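Local coordinates for protein pyruvate kinase 1 (Trypanosoma brucei brucei, PDB 4KCT) that transfers a phosphoryl group from phosphoenolpyruvate to ADP, giving pyruvate and ATP, and also has an intrinsic decarboxylase activity, at residues Cys26-Gly29 and Pro30-Ser34; Leu38-Leu41 and Met42-Gly45; Val190-Lys193 and Asp194-Asp197; Gln279-Ile282 and Ile283-Asn287; Val362-Asn365 and Ser366-Leu370. One frame throughout, in Å; residues are numbered along the deposited sequence. Where two conformers were deposited one is given.

Contact 1 (Cys26-Gly29 and Pro30-Ser34); sequences CTIG and PSTQS
Two hydrogen bonds tie Gly29 to Thr32 and close the turn that follows the strand at Cys26-Thr27. The backbone bond runs from Thr32 N to Gly29 O, 2.8 Å, with the donor standing above the carbonyl plane, 45° out of it. The second is made by a side chain: Gly29 N donates to Thr32 OG1 over 3.1 Å with an N-H...O angle of 157°. Thr32 chi1, 42°, sets OG1 between its own backbone N and carbonyl carbon and turns it back to the glycine amide. The same hydroxyl is hydrogen-bonded to Thr334 O, so this buried atom bridges the turn and another part of the chain. Gly29 O also lies 3.0 Å from Gln33 N.

Apolar contact comes from Ile28. Its CG2 rests 3.7 Å from Gln33 CA and 4.0 Å from Gln33 CB, while its side chain crosses that of Thr32 obliquely. The Gln33 chain continues extended, which carries its amide away from this packing to Thr64 OG1 on helix 58-75.

Bonds to other parts of the chain hold the strand end, the turn and the helix start: Thr27 OG1 to Leu330 O and Arg50 NH1, Ser31 OG to Gly337 O, and, at the N-cap of helix 35-44, Ser34 OG to Ala37 N.

Thr27 has its side chain about 8 Å from both the bound pyruvate and the potassium ion. The arrangement is a strand-to-helix loop at the C-terminal end of the first strand of a TIM barrel, the end that carries the active site.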
# COMPACT_ATOMS: atom_id res chain seq x y z
N CYS A 26 -1.94 29.40 -25.95
CA CYS A 26 -2.92 29.87 -26.95
C CYS A 26 -2.24 30.12 -28.27
O CYS A 26 -1.23 30.83 -28.33
CB CYS A 26 -3.56 31.19 -26.49
SG CYS A 26 -4.42 31.02 -24.91
N THR A 27 -2.83 29.59 -29.33
CA THR A 27 -2.42 29.91 -30.69
C THR A 27 -2.94 31.27 -31.15
O THR A 27 -4.13 31.57 -30.98
CB THR A 27 -2.90 28.84 -31.68
OG1 THR A 27 -2.53 27.56 -31.17
CG2 THR A 27 -2.25 29.04 -33.08
N ILE A 28 -2.05 32.08 -31.71
CA ILE A 28 -2.41 33.41 -32.15
C ILE A 28 -2.82 33.39 -33.64
O ILE A 28 -2.27 32.62 -34.43
CB ILE A 28 -1.26 34.40 -31.93
CG1 ILE A 28 -0.76 34.33 -30.47
CG2 ILE A 28 -1.70 35.83 -32.29
CD1 ILE A 28 -1.88 34.38 -29.42
N GLY A 29 -3.85 34.15 -33.98
CA GLY A 29 -4.32 34.22 -35.37
C GLY A 29 -5.14 35.48 -35.52
O GLY A 29 -5.11 36.34 -34.65
N PRO A 30 -5.91 35.59 -36.63
CA PRO A 30 -6.64 36.83 -36.89
C PRO A 30 -7.57 37.24 -35.75
O PRO A 30 -7.79 38.41 -35.55
CB PRO A 30 -7.45 36.52 -38.17
CG PRO A 30 -7.30 35.05 -38.40
CD PRO A 30 -6.06 34.60 -37.70
N SER A 31 -8.08 36.29 -34.97
CA SER A 31 -8.95 36.65 -33.84
C SER A 31 -8.18 37.36 -32.73
O SER A 31 -8.80 37.97 -31.85
CB SER A 31 -9.64 35.42 -33.25
OG SER A 31 -10.64 34.96 -34.10
N THR A 32 -6.88 37.08 -32.64
CA THR A 32 -6.14 37.39 -31.42
C THR A 32 -4.83 38.20 -31.59
O THR A 32 -4.09 38.40 -30.62
CB THR A 32 -5.85 36.13 -30.58
OG1 THR A 32 -5.47 35.05 -31.46
CG2 THR A 32 -7.14 35.70 -29.83
N GLN A 33 -4.50 38.61 -32.81
CA GLN A 33 -3.16 39.15 -33.06
C GLN A 33 -2.92 40.58 -32.55
O GLN A 33 -1.78 41.00 -32.37
CB GLN A 33 -2.75 39.02 -34.53
CG GLN A 33 -1.24 39.18 -34.72
CD GLN A 33 -0.84 39.20 -36.19
OE1 GLN A 33 -1.46 39.88 -37.00
NE2 GLN A 33 0.12 38.37 -36.55
N SER A 34 -3.98 41.37 -32.43
CA SER A 34 -3.81 42.77 -32.07
C SER A 34 -3.30 42.89 -30.64
O SER A 34 -3.51 42.00 -29.80
CB SER A 34 -5.13 43.54 -32.24
OG SER A 34 -6.06 43.18 -31.22

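Contact 2 (Leu38-Leu41 and Met42-Gly45); sequences LKNL and MKSG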
# COMPACT_ATOMS: atom_id res chain seq x y z
N LEU A 38 -4.42 40.61 -27.47
CA LEU A 38 -3.43 39.85 -26.72
C LEU A 38 -3.47 40.19 -25.24
O LEU A 38 -3.29 39.33 -24.39
CB LEU A 38 -2.02 40.06 -27.28
CG LEU A 38 -1.77 39.35 -28.63
CD1 LEU A 38 -0.53 39.88 -29.34
CD2 LEU A 38 -1.71 37.83 -28.46
N LYS A 39 -3.64 41.47 -24.92
CA LYS A 39 -3.77 41.87 -23.51
C LYS A 39 -4.94 41.16 -22.85
O LYS A 39 -4.80 40.62 -21.75
CB LYS A 39 -3.92 43.39 -23.37
CG LYS A 39 -2.59 44.13 -23.50
CD LYS A 39 -2.68 45.56 -22.96
CE LYS A 39 -3.80 46.31 -23.61
NZ LYS A 39 -3.89 47.72 -23.09
N ASN A 40 -6.08 41.13 -23.53
CA ASN A 40 -7.22 40.41 -23.02
C ASN A 40 -6.96 38.91 -22.86
O ASN A 40 -7.45 38.28 -21.91
CB ASN A 40 -8.44 40.65 -23.89
CG ASN A 40 -9.01 42.05 -23.71
OD1 ASN A 40 -8.83 42.66 -22.68
ND2 ASN A 40 -9.68 42.55 -24.73
N LEU A 41 -6.28 38.32 -23.83
CA LEU A 41 -5.91 36.91 -23.73
C LEU A 41 -5.05 36.67 -22.48
O LEU A 41 -5.21 35.67 -21.79
CB LEU A 41 -5.14 36.46 -24.96
CG LEU A 41 -5.84 35.75 -26.11
CD1 LEU A 41 -4.85 34.89 -26.91
CD2 LEU A 41 -7.03 34.91 -25.66
N MET A 42 -4.07 37.55 -22.26
CA MET A 42 -3.19 37.43 -21.10
C MET A 42 -3.99 37.58 -19.80
O MET A 42 -3.85 36.77 -18.88
CB MET A 42 -2.10 38.49 -21.17
CG MET A 42 -1.07 38.18 -22.24
SD MET A 42 -0.01 39.59 -22.61
CE MET A 42 0.83 38.94 -24.07
N LYS A 43 -4.86 38.58 -19.75
CA LYS A 43 -5.71 38.74 -18.56
C LYS A 43 -6.59 37.53 -18.36
O LYS A 43 -6.89 37.16 -17.25
CB LYS A 43 -6.57 39.99 -18.67
CG LYS A 43 -5.78 41.27 -18.51
CD LYS A 43 -6.61 42.45 -19.01
CE LYS A 43 -6.05 43.76 -18.53
NZ LYS A 43 -7.01 44.85 -18.88
N SER A 44 -6.99 36.91 -19.46
CA SER A 44 -7.88 35.74 -19.37
C SER A 44 -7.15 34.48 -18.89
O SER A 44 -7.80 33.53 -18.40
CB SER A 44 -8.56 35.48 -20.71
OG SER A 44 -9.41 36.55 -21.08
N GLY A 45 -5.83 34.44 -19.09
CA GLY A 45 -5.01 33.32 -18.58
C GLY A 45 -4.01 32.69 -19.54
O GLY A 45 -3.38 31.67 -19.21
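Leu38 and Met42 meet one turn apart on helix 35-44, the connecting helix of the beta-alpha-beta unit between strands 23-27 and 46-52 of the TIM barrel. The tight part is the backbone and the buried flank. Met42 N donates to Leu38 O and Lys43 N to Lys39 O, both at 2.9 Å. The Met42 chain, extended beyond CG, runs past Leu38 O, with CG 3.3 Å from that oxygen; its methyl CE then makes a looser apolar contact with Leu38 CB at 4.4 Å. Leu38 packs on Val68 and Ala71 of helix 58-75, and Leu41 on Val344 of helix 340-356, so neighbouring helices border this flank.

The other side is more open and carries the lysines. Lys43 is exposed; its CG lies 3.4 Å from Lys39 O, but Lys43 NZ stays 6.0 Å from Lys39 NZ. Lys39 NZ is engaged in salt bridges with Glu74 and Glu36, which would offset the like charge nearby.

At the C-terminal end Gly45 takes positive phi (133°) and closes a Schellman motif, its N making weak bonds to Leu41 O and Met42 O. Just before it, Ser44 turns its hydroxyl back along the helix, and Gln345 NE2 is a further partner of OG. Asn40 O is gripped from opposite faces of its plane, by Ser44 N at 2.8 Å and Ser44 OG at 2.7 Å.

Contact 3 (Val190-Lys193 and Asp194-Asp197); sequences VSEK and DRKD
A capping box opens helix 192-204: Ser191 and Asp194 exchange side-chain and backbone bonds across the first turn. Asp194 N donates to Ser191 OG at 2.9 Å, and Ser191 N returns a bond to Asp194 OD2 at 3.2 Å, meeting it from above the carboxylate plane. With chi1 at 73°, Ser191 OG lies over the first turn, where it can receive this amide. A water joins Ser191 OG to Asp194 OD1, which also accepts from Gly87 N. In this part of the barrel domain the Asp194 side chain packs on Thr85, a ligand of the potassium ion, and the ion lies about 8 Å away. Within the same turn Lys193 reaches forward to Asp197, and its NZ makes a salt bridge of 2.7 Å with Asp197 OD1, which accepts through its syn lone pair; bends at chi2 and chi4 bring the ammonium there. Phe53 O is its second partner, and Asp197 OD2 bonds His58 NE2. Val190 meets Arg195 at about a right angle: Val190 CG2 touches Arg195 CG at 3.3 Å, and Val190 CG1 lies over one face of the guanidinium, 3.6 Å from Arg195 NH2. A second water at the edge of that group, in its plane, accepts from Arg195 NE and donates to Val190 O.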
# COMPACT_ATOMS: atom_id res chain seq x y z
N VAL A 190 14.15 18.29 -40.14
CA VAL A 190 14.06 19.70 -40.47
C VAL A 190 14.04 19.88 -42.01
O VAL A 190 15.01 19.59 -42.68
CB VAL A 190 15.23 20.50 -39.81
CG1 VAL A 190 16.56 19.88 -40.16
CG2 VAL A 190 15.21 21.96 -40.21
N SER A 191 12.92 20.35 -42.54
CA SER A 191 12.85 20.71 -43.95
C SER A 191 13.63 22.00 -44.22
O SER A 191 14.01 22.73 -43.29
CB SER A 191 11.40 20.85 -44.39
OG SER A 191 10.82 22.04 -43.87
N GLU A 192 13.83 22.33 -45.50
CA GLU A 192 14.45 23.63 -45.84
C GLU A 192 13.58 24.79 -45.40
O GLU A 192 14.07 25.75 -44.82
CB GLU A 192 14.77 23.74 -47.35
CG GLU A 192 15.79 24.84 -47.65
CD GLU A 192 17.20 24.47 -47.18
OE1 GLU A 192 17.93 25.35 -46.66
OE2 GLU A 192 17.57 23.29 -47.30
N LYS A 193 12.26 24.62 -45.48
CA LYS A 193 11.38 25.60 -44.90
C LYS A 193 11.60 25.73 -43.39
O LYS A 193 11.66 26.83 -42.86
CB LYS A 193 9.91 25.29 -45.18
CG LYS A 193 8.99 26.47 -44.86
CD LYS A 193 7.75 26.07 -44.07
CE LYS A 193 6.68 27.15 -44.15
NZ LYS A 193 6.73 28.12 -43.02
N ASP A 194 11.63 24.59 -42.70
CA ASP A 194 11.79 24.58 -41.23
C ASP A 194 13.09 25.29 -40.81
O ASP A 194 13.11 26.04 -39.84
CB ASP A 194 11.80 23.14 -40.70
CG ASP A 194 10.42 22.45 -40.77
OD1 ASP A 194 9.36 23.15 -40.83
OD2 ASP A 194 10.41 21.19 -40.73
N ARG A 195 14.15 25.11 -41.59
CA ARG A 195 15.42 25.80 -41.32
C ARG A 195 15.31 27.29 -41.32
O ARG A 195 15.87 27.95 -40.47
CB ARG A 195 16.46 25.39 -42.34
CG ARG A 195 17.03 24.05 -42.05
CD ARG A 195 18.44 23.92 -42.57
NE ARG A 195 18.86 22.55 -42.42
CZ ARG A 195 19.62 22.12 -41.43
NH1 ARG A 195 20.21 22.99 -40.62
NH2 ARG A 195 19.84 20.83 -41.29
N LYS A 196 14.73 27.84 -42.38
CA LYS A 196 14.53 29.28 -42.42
C LYS A 196 13.65 29.73 -41.25
O LYS A 196 13.84 30.81 -40.71
CB LYS A 196 13.90 29.69 -43.75
CG LYS A 196 14.70 29.22 -44.96
CD LYS A 196 15.10 30.36 -45.87
CE LYS A 196 15.87 29.86 -47.10
NZ LYS A 196 15.05 28.94 -47.95
N ASP A 197 12.62 28.94 -40.94
CA ASP A 197 11.73 29.29 -39.82
C ASP A 197 12.46 29.28 -38.46
O ASP A 197 12.26 30.17 -37.64
CB ASP A 197 10.49 28.38 -39.78
CG ASP A 197 9.58 28.54 -41.02
OD1 ASP A 197 8.68 27.68 -41.23
OD2 ASP A 197 9.78 29.51 -41.80
O HOH W 1 16.94 20.82 -44.34
O HOH W 2 8.21 22.07 -43.62

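Contact 4 (Gln279-Ile282 and Ile283-Asn287); sequences QMCI and ISKCN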
# COMPACT_ATOMS: atom_id res chain seq x y z
N GLN A 279 -1.94 9.12 -24.63
CA GLN A 279 -1.93 10.35 -23.83
C GLN A 279 -1.55 10.03 -22.38
O GLN A 279 -0.67 10.68 -21.78
CB GLN A 279 -3.32 11.02 -23.86
CG GLN A 279 -3.43 12.22 -22.92
CD GLN A 279 -4.73 12.99 -23.13
OE1 GLN A 279 -5.19 13.14 -24.27
NE2 GLN A 279 -5.28 13.54 -22.04
N MET A 280 -2.25 9.07 -21.79
CA MET A 280 -2.00 8.74 -20.40
C MET A 280 -0.56 8.29 -20.19
O MET A 280 0.07 8.62 -19.20
CB MET A 280 -2.93 7.62 -19.94
CG MET A 280 -4.38 8.06 -19.79
SD MET A 280 -5.44 6.59 -19.61
CE MET A 280 -5.15 6.21 -17.91
N CYS A 281 -0.10 7.42 -21.08
CA CYS A 281 1.26 6.89 -21.00
C CYS A 281 2.34 7.99 -21.13
O CYS A 281 3.20 8.11 -20.27
CB CYS A 281 1.46 5.84 -22.08
SG CYS A 281 3.15 5.22 -22.14
N ILE A 282 2.18 8.86 -22.12
CA ILE A 282 3.15 9.92 -22.38
C ILE A 282 3.16 10.96 -21.24
O ILE A 282 4.23 11.35 -20.75
CB ILE A 282 2.87 10.60 -23.72
CG1 ILE A 282 3.18 9.64 -24.88
CG2 ILE A 282 3.66 11.89 -23.85
CD1 ILE A 282 2.57 10.12 -26.20
N ILE A 283 1.99 11.36 -20.78
CA ILE A 283 1.95 12.32 -19.69
C ILE A 283 2.64 11.76 -18.44
O ILE A 283 3.50 12.44 -17.82
CB ILE A 283 0.53 12.79 -19.37
CG1 ILE A 283 -0.00 13.67 -20.53
CG2 ILE A 283 0.54 13.56 -18.04
CD1 ILE A 283 -1.52 13.99 -20.43
N SER A 284 2.30 10.53 -18.09
CA SER A 284 2.90 9.90 -16.90
C SER A 284 4.41 9.73 -17.04
O SER A 284 5.15 9.99 -16.10
CB SER A 284 2.22 8.57 -16.58
OG SER A 284 0.87 8.84 -16.15
N LYS A 285 4.86 9.35 -18.23
CA LYS A 285 6.30 9.24 -18.45
C LYS A 285 7.00 10.59 -18.28
O LYS A 285 8.10 10.65 -17.73
CB LYS A 285 6.60 8.64 -19.85
CG LYS A 285 6.41 7.11 -19.92
CD LYS A 285 6.68 6.62 -21.34
CE LYS A 285 6.61 5.09 -21.44
NZ LYS A 285 7.80 4.46 -20.82
N CYS A 286 6.40 11.66 -18.80
CA CYS A 286 6.96 13.00 -18.59
C CYS A 286 6.97 13.42 -17.11
O CYS A 286 7.92 14.07 -16.67
CB CYS A 286 6.20 14.05 -19.42
SG CYS A 286 6.53 13.90 -21.20
N ASN A 287 5.89 13.13 -16.39
CA ASN A 287 5.84 13.38 -14.95
C ASN A 287 6.99 12.66 -14.23
O ASN A 287 7.60 13.22 -13.30
CB ASN A 287 4.51 12.91 -14.35
CG ASN A 287 3.30 13.72 -14.82
OD1 ASN A 287 2.17 13.30 -14.59
ND2 ASN A 287 3.51 14.84 -15.50
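The Gln279 amide, the flat group that meets the other segment, has the Ile283 methyl CD1 near its nitrogen, 4.1 Å from Gln279 NE2. The closer touch is nearer the backbone, where Ile283 CD1 rests 3.6 Å from Gln279 CG; the two side chains lie alongside each other and point the same way. In Gln279 a chi1 of 173° swings CG opposite the main-chain nitrogen and the chain runs extended, so that the amide reaches past the isoleucine to Asn323 OD1 through NE2 and to Arg263 NH1 through OE1. Arg263 belongs to the pyruvate pocket, which makes Gln279 a second-shell partner of that site.

Elsewhere on the helix, Cys281 SG lies 3.5 Å from Lys285 CE. The lysine chain bends at chi4, and its ammonium forms a salt bridge with Asp250. Ile282 CG2 and Cys286 SG make a looser pair at 4.4 Å, facing strand 258-262. Ser284 OG is hydrogen-bonded to Asn7 of the second subunit.

Backbone bonds such as Ile283 N to Gln279 O, 2.9 Å, link the turns. The arrangement is that of a TIM-barrel helix, 275-289, with one flank against strands 258-262 and 293-296 and another against a neighbouring subunit.

Contact 5 (Val362-Asn365 and Ser366-Leu370); sequences VMFN and SIKNL
Ser366 N donates to Val362 O at 3.0 Å, the first of four firm i to i+4 backbone bonds, with a weak fifth at Leu370. Ile367 N meets Met363 O at 2.8 Å, while Lys368 N and Asn369 N bond to Phe364 O and Asn365 O. Near the C-terminal end Leu370 N is taken by Ile367 O at 3.2 Å, its weak bond going to Ser366 O; Ile367 O also accepts from Gln371 NE2. These bonds make up helix 362-369, a short helix that follows the barrel helix 340-356 and precedes helix 377-392, on which Phe364 packs at Val386 and Ala387. Phe364, with CG anti to its backbone N (chi1 174°), brings CZ to 3.8 Å from Lys368 CD, and the two side chains cross at a slant. Bends at chi3 and chi4 fold Lys368 back beside Asn365, where Lys368 NZ stands 3.7 Å from Asn365 OD1, longer than a direct bond. On another flank Met363 CE touches Ile367 CD1 at 4.2 Å. Ile367 also packs on Leu4 of the second subunit, and Lys368 on Glu391 of the third.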
# COMPACT_ATOMS: atom_id res chain seq x y z
N VAL A 362 -0.94 12.16 -3.58
CA VAL A 362 -0.82 10.94 -4.39
C VAL A 362 0.20 11.03 -5.51
O VAL A 362 1.02 10.12 -5.65
CB VAL A 362 -2.18 10.45 -4.94
CG1 VAL A 362 -1.96 9.38 -6.01
CG2 VAL A 362 -3.01 9.88 -3.80
N MET A 363 0.20 12.14 -6.27
CA MET A 363 1.20 12.32 -7.31
C MET A 363 2.59 12.38 -6.70
O MET A 363 3.53 11.75 -7.20
CB MET A 363 0.95 13.58 -8.18
CG MET A 363 -0.10 13.39 -9.27
SD MET A 363 0.60 12.56 -10.69
CE MET A 363 1.05 13.96 -11.74
N PHE A 364 2.74 13.20 -5.65
CA PHE A 364 4.03 13.31 -4.99
C PHE A 364 4.62 11.94 -4.68
O PHE A 364 5.79 11.63 -5.02
CB PHE A 364 3.92 14.16 -3.70
CG PHE A 364 5.20 14.20 -2.88
CD1 PHE A 364 6.30 14.91 -3.33
CD2 PHE A 364 5.35 13.38 -1.74
CE1 PHE A 364 7.51 14.93 -2.61
CE2 PHE A 364 6.59 13.35 -1.04
CZ PHE A 364 7.64 14.17 -1.45
N ASN A 365 3.85 11.14 -3.95
CA ASN A 365 4.32 9.82 -3.52
C ASN A 365 4.58 8.87 -4.68
O ASN A 365 5.60 8.14 -4.69
CB ASN A 365 3.31 9.20 -2.54
CG ASN A 365 3.41 9.83 -1.15
OD1 ASN A 365 4.50 10.10 -0.67
ND2 ASN A 365 2.28 10.22 -0.60
N SER A 366 3.70 8.86 -5.67
CA SER A 366 3.86 7.96 -6.83
C SER A 366 5.10 8.33 -7.64
O SER A 366 5.87 7.44 -8.07
CB SER A 366 2.63 7.99 -7.74
OG SER A 366 1.49 7.51 -7.07
N ILE A 367 5.29 9.62 -7.86
CA ILE A 367 6.49 10.09 -8.57
C ILE A 367 7.78 9.79 -7.80
O ILE A 367 8.71 9.24 -8.37
CB ILE A 367 6.40 11.61 -8.89
CG1 ILE A 367 5.28 11.85 -9.92
CG2 ILE A 367 7.75 12.15 -9.40
CD1 ILE A 367 4.79 13.27 -9.96
N LYS A 368 7.82 10.12 -6.52
CA LYS A 368 8.99 9.85 -5.69
C LYS A 368 9.34 8.35 -5.64
O LYS A 368 10.51 7.97 -5.73
CB LYS A 368 8.78 10.39 -4.27
CG LYS A 368 10.05 10.37 -3.44
CD LYS A 368 9.90 11.20 -2.16
CE LYS A 368 9.59 10.32 -0.97
NZ LYS A 368 8.18 9.83 -1.01
N ASN A 369 8.32 7.51 -5.56
CA ASN A 369 8.54 6.05 -5.46
C ASN A 369 9.12 5.42 -6.73
O ASN A 369 9.64 4.31 -6.70
CB ASN A 369 7.22 5.34 -5.08
CG ASN A 369 6.80 5.62 -3.64
OD1 ASN A 369 7.58 6.11 -2.84
ND2 ASN A 369 5.52 5.37 -3.34
N LEU A 370 9.06 6.13 -7.86
CA LEU A 370 9.62 5.58 -9.08
C LEU A 370 11.03 6.10 -9.40
O LEU A 370 11.59 5.77 -10.43
CB LEU A 370 8.68 5.83 -10.27
CG LEU A 370 7.38 4.98 -10.16
CD1 LEU A 370 6.33 5.47 -11.16
CD2 LEU A 370 7.72 3.50 -10.43

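In the fold
The contacts follow in numerical order along the chain. Contacts 1 and 2 are neighbours, with centres 11 Å apart; they join the first barrel strand, 23-27, to helix 35-44, and Ile28 CD1 packs on Leu38 CD2 at 3.6 Å. Contact 3 begins helix 192-204 of the same barrel domain, its centre 23 Å from that of contact 1. Contact 4, on helix 275-289, lies across the chain's centre from contacts 1 and 2, its centre 29 Å from each. The centres of contacts 4 and 5 (helix 362-369) are about 14 Å apart, and the two touch through Asn287 and Met363. The set runs from a strand-to-helix loop near the active site, through barrel helices, to a region meeting the second subunit.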